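Local atomic coordinates of Hpr(Ser) kinase (PDB entry 3TQF), a protein that probably phosphorylates a serine of the phosphocarrier protein HPr using ATP and removes that phosphate again, as in other HPr kinase/phosphatases. Residues F11-K16 with N91-H96; N56-S61 with E121-I126. One frame throughout, in Å; residues are numbered along the deposited sequence.

Interaction 1: F11-K16 with N91-H96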
ATOM      1  N   PHE A  11      -9.705  17.691  -4.703  1.00 34.44           N
ATOM      2  CA  PHE A  11      -8.702  18.723  -4.483  1.00 34.14           C
ATOM      3  C   PHE A  11      -7.984  18.461  -3.174  1.00 33.67           C
ATOM      4  O   PHE A  11      -8.596  18.471  -2.111  1.00 34.14           O
ATOM      5  CB  PHE A  11      -9.366  20.106  -4.477  1.00 35.72           C
ATOM      6  CG  PHE A  11      -8.404  21.261  -4.564  1.00 35.46           C
ATOM      7  CD1 PHE A  11      -7.296  21.217  -5.394  1.00 34.79           C
ATOM      8  CD2 PHE A  11      -8.639  22.415  -3.843  1.00 37.25           C
ATOM      9  CE1 PHE A  11      -6.424  22.291  -5.477  1.00 35.66           C
ATOM     10  CE2 PHE A  11      -7.774  23.500  -3.922  1.00 38.22           C
ATOM     11  CZ  PHE A  11      -6.664  23.435  -4.741  1.00 37.37           C
ATOM     12  N   LEU A  12      -6.682  18.209  -3.270  1.00 32.94           N
ATOM     13  CA  LEU A  12      -5.852  17.878  -2.118  1.00 32.81           C
ATOM     14  C   LEU A  12      -4.653  18.817  -2.072  1.00 33.22           C
ATOM     15  O   LEU A  12      -4.212  19.319  -3.109  1.00 32.95           O
ATOM     16  CB  LEU A  12      -5.363  16.433  -2.230  1.00 31.78           C
ATOM     17  CG  LEU A  12      -6.438  15.357  -2.418  1.00 31.75           C
ATOM     18  CD1 LEU A  12      -5.931  14.227  -3.274  1.00 31.05           C
ATOM     19  CD2 LEU A  12      -6.916  14.840  -1.070  1.00 32.98           C
ATOM     20  N   VAL A  13      -4.131  19.057  -0.872  1.00 33.98           N
ATOM     21  CA  VAL A  13      -2.851  19.729  -0.730  1.00 34.50           C
ATOM     22  C   VAL A  13      -1.795  18.647  -0.528  1.00 33.98           C
ATOM     23  O   VAL A  13      -1.886  17.859   0.418  1.00 34.13           O
ATOM     24  CB  VAL A  13      -2.843  20.722   0.442  1.00 36.21           C
ATOM     25  CG1 VAL A  13      -1.482  21.404   0.550  1.00 36.73           C
ATOM     26  CG2 VAL A  13      -3.945  21.759   0.262  1.00 36.87           C
ATOM     27  N   ILE A  14      -0.821  18.599  -1.441  1.00 33.51           N
ATOM     28  CA  ILE A  14       0.253  17.617  -1.416  1.00 33.23           C
ATOM     29  C   ILE A  14       1.590  18.317  -1.583  1.00 34.31           C
ATOM     30  O   ILE A  14       1.849  18.921  -2.620  1.00 34.18           O
ATOM     31  CB  ILE A  14       0.126  16.605  -2.560  1.00 32.22           C
ATOM     32  CG1 ILE A  14      -1.256  15.943  -2.558  1.00 31.91           C
ATOM     33  CG2 ILE A  14       1.220  15.556  -2.450  1.00 32.15           C
ATOM     34  CD1 ILE A  14      -1.507  15.030  -3.763  1.00 30.86           C
ATOM     35  N   ASP A  15       2.435  18.228  -0.558  1.00 35.76           N
ATOM     36  CA  ASP A  15       3.755  18.858  -0.558  1.00 37.03           C
ATOM     37  C   ASP A  15       3.650  20.342  -0.906  1.00 37.84           C
ATOM     38  O   ASP A  15       4.384  20.837  -1.751  1.00 38.56           O
ATOM     39  CB  ASP A  15       4.687  18.123  -1.536  1.00 36.77           C
ATOM     40  CG  ASP A  15       6.146  18.538  -1.393  1.00 38.77           C
ATOM     41  OD1 ASP A  15       6.548  18.974  -0.292  1.00 41.52           O
ATOM     42  OD2 ASP A  15       6.891  18.430  -2.388  1.00 39.13           O
ATOM     43  N   LYS A  16       2.719  21.033  -0.253  1.00 38.41           N
ATOM     44  CA  LYS A  16       2.449  22.467  -0.480  1.00 39.61           C
ATOM     45  C   LYS A  16       1.714  22.784  -1.798  1.00 38.61           C
ATOM     46  O   LYS A  16       1.341  23.935  -2.021  1.00 39.64           O
ATOM     47  CB  LYS A  16       3.732  23.312  -0.405  1.00 41.36           C
ATOM     48  CG  LYS A  16       4.585  23.124   0.851  1.00 43.31           C
ATOM     49  CD  LYS A  16       4.216  24.097   1.971  1.00 46.60           C
ATOM     50  CE  LYS A  16       5.458  24.672   2.680  1.00 49.53           C
ATOM     51  NZ  LYS A  16       6.502  23.649   2.985  1.00 49.91           N
ATOM     52  N   ASN A  91      -9.587  24.516   4.347  1.00 48.53           N
ATOM     53  CA  ASN A  91     -10.777  25.121   3.725  1.00 49.74           C
ATOM     54  C   ASN A  91     -10.531  25.704   2.326  1.00 48.60           C
ATOM     55  O   ASN A  91     -11.462  25.791   1.524  1.00 48.98           O
ATOM     56  CB  ASN A  91     -11.449  26.151   4.651  1.00 53.29           C
ATOM     57  CG  ASN A  91     -10.586  27.376   4.918  1.00 55.71           C
ATOM     58  OD1 ASN A  91      -9.408  27.423   4.560  1.00 55.41           O
ATOM     59  ND2 ASN A  91     -11.178  28.380   5.557  1.00 59.45           N
ATOM     60  N   GLN A  92      -9.293  26.097   2.037  1.00 47.54           N
ATOM     61  CA  GLN A  92      -8.925  26.542   0.693  1.00 46.54           C
ATOM     62  C   GLN A  92      -7.422  26.453   0.434  1.00 44.85           C
ATOM     63  O   GLN A  92      -6.628  26.288   1.356  1.00 44.95           O
ATOM     64  CB  GLN A  92      -9.415  27.973   0.436  1.00 49.33           C
ATOM     65  CG  GLN A  92      -8.967  28.996   1.459  1.00 52.34           C
ATOM     66  CD  GLN A  92      -9.241  30.420   1.013  1.00 55.64           C
ATOM     67  OE1 GLN A  92     -10.381  30.887   1.034  1.00 57.96           O
ATOM     68  NE2 GLN A  92      -8.188  31.124   0.614  1.00 56.56           N
ATOM     69  N   HIS A  93      -7.046  26.564  -0.837  1.00 43.41           N
ATOM     70  CA  HIS A  93      -5.647  26.532  -1.244  1.00 42.07           C
ATOM     71  C   HIS A  93      -5.543  26.887  -2.722  1.00 41.65           C
ATOM     72  O   HIS A  93      -6.492  26.694  -3.478  1.00 41.29           O
ATOM     73  CB  HIS A  93      -5.055  25.140  -0.997  1.00 39.92           C
ATOM     74  CG  HIS A  93      -3.558  25.105  -1.007  1.00 39.29           C
ATOM     75  ND1 HIS A  93      -2.825  24.986  -2.167  1.00 37.85           N
ATOM     76  CD2 HIS A  93      -2.660  25.162   0.004  1.00 39.46           C
ATOM     77  CE1 HIS A  93      -1.538  24.980  -1.872  1.00 37.85           C
ATOM     78  NE2 HIS A  93      -1.411  25.083  -0.561  1.00 38.98           N
ATOM     79  N   GLU A  94      -4.388  27.410  -3.129  1.00 41.87           N
ATOM     80  CA  GLU A  94      -4.130  27.733  -4.532  1.00 41.77           C
ATOM     81  C   GLU A  94      -4.013  26.444  -5.346  1.00 39.31           C
ATOM     82  O   GLU A  94      -3.502  25.445  -4.855  1.00 37.61           O
ATOM     83  CB  GLU A  94      -2.853  28.582  -4.669  1.00 42.96           C
ATOM     84  CG  GLU A  94      -2.337  28.747  -6.109  1.00 43.67           C
ATOM     85  CD  GLU A  94      -1.330  29.887  -6.272  1.00 46.70           C
ATOM     86  OE1 GLU A  94      -0.595  30.191  -5.307  1.00 47.96           O
ATOM     87  OE2 GLU A  94      -1.270  30.476  -7.376  1.00 47.97           O
ATOM     88  N   VAL A  95      -4.500  26.481  -6.583  1.00 39.37           N
ATOM     89  CA  VAL A  95      -4.394  25.357  -7.506  1.00 37.71           C
ATOM     90  C   VAL A  95      -3.055  25.437  -8.208  1.00 37.72           C
ATOM     91  O   VAL A  95      -2.768  26.427  -8.870  1.00 39.53           O
ATOM     92  CB  VAL A  95      -5.507  25.408  -8.574  1.00 38.49           C
ATOM     93  CG1 VAL A  95      -5.344  24.278  -9.593  1.00 37.28           C
ATOM     94  CG2 VAL A  95      -6.877  25.354  -7.918  1.00 38.77           C
ATOM     95  N   HIS A  96      -2.237  24.400  -8.071  1.00 36.35           N
ATOM     96  CA  HIS A  96      -0.911  24.367  -8.698  1.00 36.50           C
ATOM     97  C   HIS A  96      -0.802  23.345  -9.829  1.00 35.74           C
ATOM     98  O   HIS A  96      -0.113  23.583 -10.824  1.00 36.62           O
ATOM     99  CB  HIS A  96       0.156  24.062  -7.646  1.00 36.01           C
ATOM    100  CG  HIS A  96       0.360  25.167  -6.662  1.00 37.48           C
ATOM    101  ND1 HIS A  96       1.327  26.135  -6.824  1.00 39.70           N
ATOM    102  CD2 HIS A  96      -0.282  25.467  -5.509  1.00 38.05           C
ATOM    103  CE1 HIS A  96       1.271  26.983  -5.812  1.00 41.61           C
ATOM    104  NE2 HIS A  96       0.303  26.600  -4.999  1.00 40.60           N
TER
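V13 lies against the imidazole of H93. V13 CG2 sits over one face of the H93 ring, 3.9 Å from the centroid, in a CH-pi contact. V13 CG1 comes to the same ring nearer its rim, 3.8 Å from H93 NE2. The two side chains meet at about a right angle. H93 carries its ring out toward V13 because CG is anti to the backbone N (chi1 -163°). The ring is also held from its own strand: H93 ND1 donates to the carbonyl O of E94 over 2.8 Å. This bond uses a lone pair of E94 O and stays near the imidazole plane, which probably holds the ring's rotation. At the ring edge, K16 O stands near CE1 of H93.

F11 reaches across with its ring, CG again anti to the backbone N (chi1 -167°). The ring edge meets the backbone, with F11 CE2 3.5 Å from H93 O, close to the ring plane. F11 CZ also packs on V95 CG2 at 3.7 Å, approaching obliquely. L20 of strand 17-23 touches both F11 and V95.

The strand stretches 11-14 and 92-96 run nearly perpendicular, at 85°, their axes coming within 8.2 Å. F11 and V13 also pack on V44 of strand 42-45. The arrangement is side-chain packing between two non-adjacent strands of the mixed sheet of the HPr kinase C-terminal domain.

Interaction 2: N56-S61 with E121-I126; sequences NQLIGS and EIILGI
L58 meets three residues of 121-126 in a contact of apolar side chains. The second segment enters as the end of strand 117-123, and its first contact is I123. Here CD2 of L58 presses on the branch of the isoleucine, 3.5 Å from I123 CG2. The two side chains cross at about a right angle. I123 also opens a type I' beta turn that ends at I126. Two backbone bonds close it: I123 N to I126 O, and I126 N to I123 O at 3.1 Å. L124, the next residue, turns its side chain back to L58, where the CD1 methyls of L124 and L58 lie 4.0 Å apart. L124 and G125 both take a positive phi, as this turn requires. I126 then brings its CD1 to L58 CB, also at 4.0 Å. L58 reaches into this group with CG anti to its backbone N (chi1 -179°); chi2 (61°) then turns CD1 to L124 and CD2 to I123. The hairpin thus touches L58 from both arms and the turn. Around it, L58 also packs on V95 of strand 92-102 and V128 of strand 126-134. I123 and L124 touch L51 of strand 48-53, and I123 meets W7 of strand 5-8.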
ATOM      1  N   ASN A  56      -4.324  37.436  -8.535  1.00 67.80           N
ATOM      2  CA  ASN A  56      -3.648  36.597  -9.533  1.00 65.41           C
ATOM      3  C   ASN A  56      -3.358  35.180  -9.009  1.00 61.31           C
ATOM      4  O   ASN A  56      -2.293  34.608  -9.264  1.00 59.83           O
ATOM      5  CB  ASN A  56      -2.364  37.277 -10.035  1.00 67.03           C
ATOM      6  CG  ASN A  56      -2.635  38.620 -10.699  1.00 71.71           C
ATOM      7  OD1 ASN A  56      -3.472  38.723 -11.599  1.00 73.59           O
ATOM      8  ND2 ASN A  56      -1.924  39.656 -10.260  1.00 74.79           N
ATOM      9  N   GLN A  57      -4.315  34.629  -8.266  1.00 59.65           N
ATOM     10  CA  GLN A  57      -4.248  33.245  -7.814  1.00 56.05           C
ATOM     11  C   GLN A  57      -5.568  32.546  -8.098  1.00 54.55           C
ATOM     12  O   GLN A  57      -6.639  33.104  -7.848  1.00 56.22           O
ATOM     13  CB  GLN A  57      -3.977  33.170  -6.315  1.00 55.88           C
ATOM     14  CG  GLN A  57      -2.641  33.718  -5.873  1.00 57.47           C
ATOM     15  CD  GLN A  57      -2.301  33.303  -4.447  1.00 57.53           C
ATOM     16  OE1 GLN A  57      -3.034  33.611  -3.505  1.00 58.91           O
ATOM     17  NE2 GLN A  57      -1.187  32.593  -4.286  1.00 56.16           N
ATOM     18  N   LEU A  58      -5.480  31.328  -8.620  1.00 51.41           N
ATOM     19  CA  LEU A  58      -6.635  30.460  -8.743  1.00 49.92           C
ATOM     20  C   LEU A  58      -6.770  29.712  -7.429  1.00 48.09           C
ATOM     21  O   LEU A  58      -5.991  28.804  -7.145  1.00 45.96           O
ATOM     22  CB  LEU A  58      -6.454  29.481  -9.905  1.00 48.33           C
ATOM     23  CG  LEU A  58      -7.607  28.518 -10.185  1.00 47.20           C
ATOM     24  CD1 LEU A  58      -8.880  29.268 -10.539  1.00 49.38           C
ATOM     25  CD2 LEU A  58      -7.217  27.576 -11.302  1.00 45.94           C
ATOM     26  N   ILE A  59      -7.747  30.114  -6.622  1.00 49.26           N
ATOM     27  CA  ILE A  59      -8.012  29.492  -5.328  1.00 48.18           C
ATOM     28  C   ILE A  59      -9.193  28.527  -5.429  1.00 47.22           C
ATOM     29  O   ILE A  59     -10.224  28.856  -6.003  1.00 48.45           O
ATOM     30  CB  ILE A  59      -8.326  30.554  -4.250  1.00 50.69           C
ATOM     31  CG1 ILE A  59      -7.164  31.540  -4.108  1.00 51.73           C
ATOM     32  CG2 ILE A  59      -8.625  29.891  -2.908  1.00 50.16           C
ATOM     33  CD1 ILE A  59      -5.875  30.904  -3.662  1.00 49.86           C
ATOM     34  N   GLY A  60      -9.026  27.340  -4.861  1.00 45.40           N
ATOM     35  CA  GLY A  60     -10.074  26.326  -4.830  1.00 44.91           C
ATOM     36  C   GLY A  60     -10.575  26.114  -3.413  1.00 45.62           C
ATOM     37  O   GLY A  60      -9.782  25.944  -2.490  1.00 44.87           O
ATOM     38  N   SER A  61     -11.894  26.116  -3.248  1.00 47.39           N
ATOM     39  CA  SER A  61     -12.512  25.994  -1.933  1.00 48.86           C
ATOM     40  C   SER A  61     -13.688  25.030  -1.976  1.00 49.25           C
ATOM     41  O   SER A  61     -14.379  24.925  -2.987  1.00 49.73           O
ATOM     42  CB  SER A  61     -12.976  27.362  -1.446  1.00 51.75           C
ATOM     43  OG  SER A  61     -13.489  28.119  -2.522  1.00 53.42           O
ATOM     44  N   GLU A 121      -4.065  22.854 -18.683  1.00 46.31           N
ATOM     45  CA  GLU A 121      -5.503  23.057 -18.511  1.00 46.93           C
ATOM     46  C   GLU A 121      -5.782  24.534 -18.320  1.00 48.07           C
ATOM     47  O   GLU A 121      -5.103  25.197 -17.537  1.00 47.12           O
ATOM     48  CB  GLU A 121      -6.001  22.315 -17.272  1.00 44.81           C
ATOM     49  CG  GLU A 121      -6.263  20.841 -17.485  1.00 45.11           C
ATOM     50  CD  GLU A 121      -7.707  20.462 -17.286  1.00 46.44           C
ATOM     51  OE1 GLU A 121      -8.565  20.970 -18.040  1.00 49.62           O
ATOM     52  OE2 GLU A 121      -7.978  19.646 -16.379  1.00 45.85           O
ATOM     53  N   ILE A 122      -6.790  25.041 -19.027  1.00 50.26           N
ATOM     54  CA  ILE A 122      -7.255  26.410 -18.826  1.00 51.80           C
ATOM     55  C   ILE A 122      -8.375  26.387 -17.792  1.00 50.79           C
ATOM     56  O   ILE A 122      -9.482  25.934 -18.075  1.00 51.68           O
ATOM     57  CB  ILE A 122      -7.769  27.058 -20.132  1.00 55.22           C
ATOM     58  CG1 ILE A 122      -6.806  26.802 -21.298  1.00 56.46           C
ATOM     59  CG2 ILE A 122      -7.969  28.546 -19.932  1.00 57.29           C
ATOM     60  CD1 ILE A 122      -5.360  27.085 -20.983  1.00 55.71           C
ATOM     61  N   ILE A 123      -8.070  26.854 -16.584  1.00 49.31           N
ATOM     62  CA  ILE A 123      -9.056  26.946 -15.512  1.00 48.63           C
ATOM     63  C   ILE A 123      -9.321  28.425 -15.215  1.00 50.59           C
ATOM     64  O   ILE A 123      -8.471  29.120 -14.665  1.00 50.38           O
ATOM     65  CB  ILE A 123      -8.574  26.219 -14.241  1.00 45.72           C
ATOM     66  CG1 ILE A 123      -8.057  24.819 -14.592  1.00 43.78           C
ATOM     67  CG2 ILE A 123      -9.700  26.134 -13.222  1.00 45.50           C
ATOM     68  CD1 ILE A 123      -7.705  23.961 -13.395  1.00 40.27           C
ATOM     69  N   LEU A 124     -10.500  28.899 -15.599  1.00 52.80           N
ATOM     70  CA  LEU A 124     -10.835  30.319 -15.519  1.00 55.57           C
ATOM     71  C   LEU A 124      -9.741  31.192 -16.128  1.00 56.73           C
ATOM     72  O   LEU A 124      -9.346  32.202 -15.550  1.00 57.79           O
ATOM     73  CB  LEU A 124     -11.112  30.733 -14.069  1.00 55.14           C
ATOM     74  CG  LEU A 124     -12.267  29.996 -13.389  1.00 54.43           C
ATOM     75  CD1 LEU A 124     -12.436  30.476 -11.951  1.00 54.31           C
ATOM     76  CD2 LEU A 124     -13.551  30.182 -14.180  1.00 56.62           C
ATOM     77  N   GLY A 125      -9.252  30.781 -17.297  1.00 56.86           N
ATOM     78  CA  GLY A 125      -8.266  31.549 -18.049  1.00 58.38           C
ATOM     79  C   GLY A 125      -6.845  31.479 -17.527  1.00 56.40           C
ATOM     80  O   GLY A 125      -5.983  32.215 -17.999  1.00 58.13           O
ATOM     81  N   ILE A 126      -6.589  30.605 -16.560  1.00 53.16           N
ATOM     82  CA  ILE A 126      -5.254  30.448 -15.995  1.00 51.36           C
ATOM     83  C   ILE A 126      -4.672  29.106 -16.435  1.00 49.17           C
ATOM     84  O   ILE A 126      -5.363  28.093 -16.421  1.00 47.85           O
ATOM     85  CB  ILE A 126      -5.287  30.565 -14.455  1.00 49.98           C
ATOM     86  CG1 ILE A 126      -5.575  32.019 -14.064  1.00 53.04           C
ATOM     87  CG2 ILE A 126      -3.976  30.100 -13.840  1.00 47.58           C
ATOM     88  CD1 ILE A 126      -5.518  32.286 -12.574  1.00 53.36           C
TER

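How the interactions relate
From the N terminus the chain passes 11-16 and then 56-61. It next reaches 91-96, where interaction 1 closes its loop. It goes on to 121-126, where interaction 2 closes the second loop. The segments alternate, so the two loops cross and neither nests in the other. The contacts join directly where strand 58-61 lies antiparallel to strand 92-102. Probable backbone hydrogen bonds run there from V95 N to L58 O and from G60 N to H93 O. F11 of interaction 1 also packs on G60. Together the contacts tie strand 10-14 and the hairpin of strands 117-123 and 126-134 to this antiparallel strand pair.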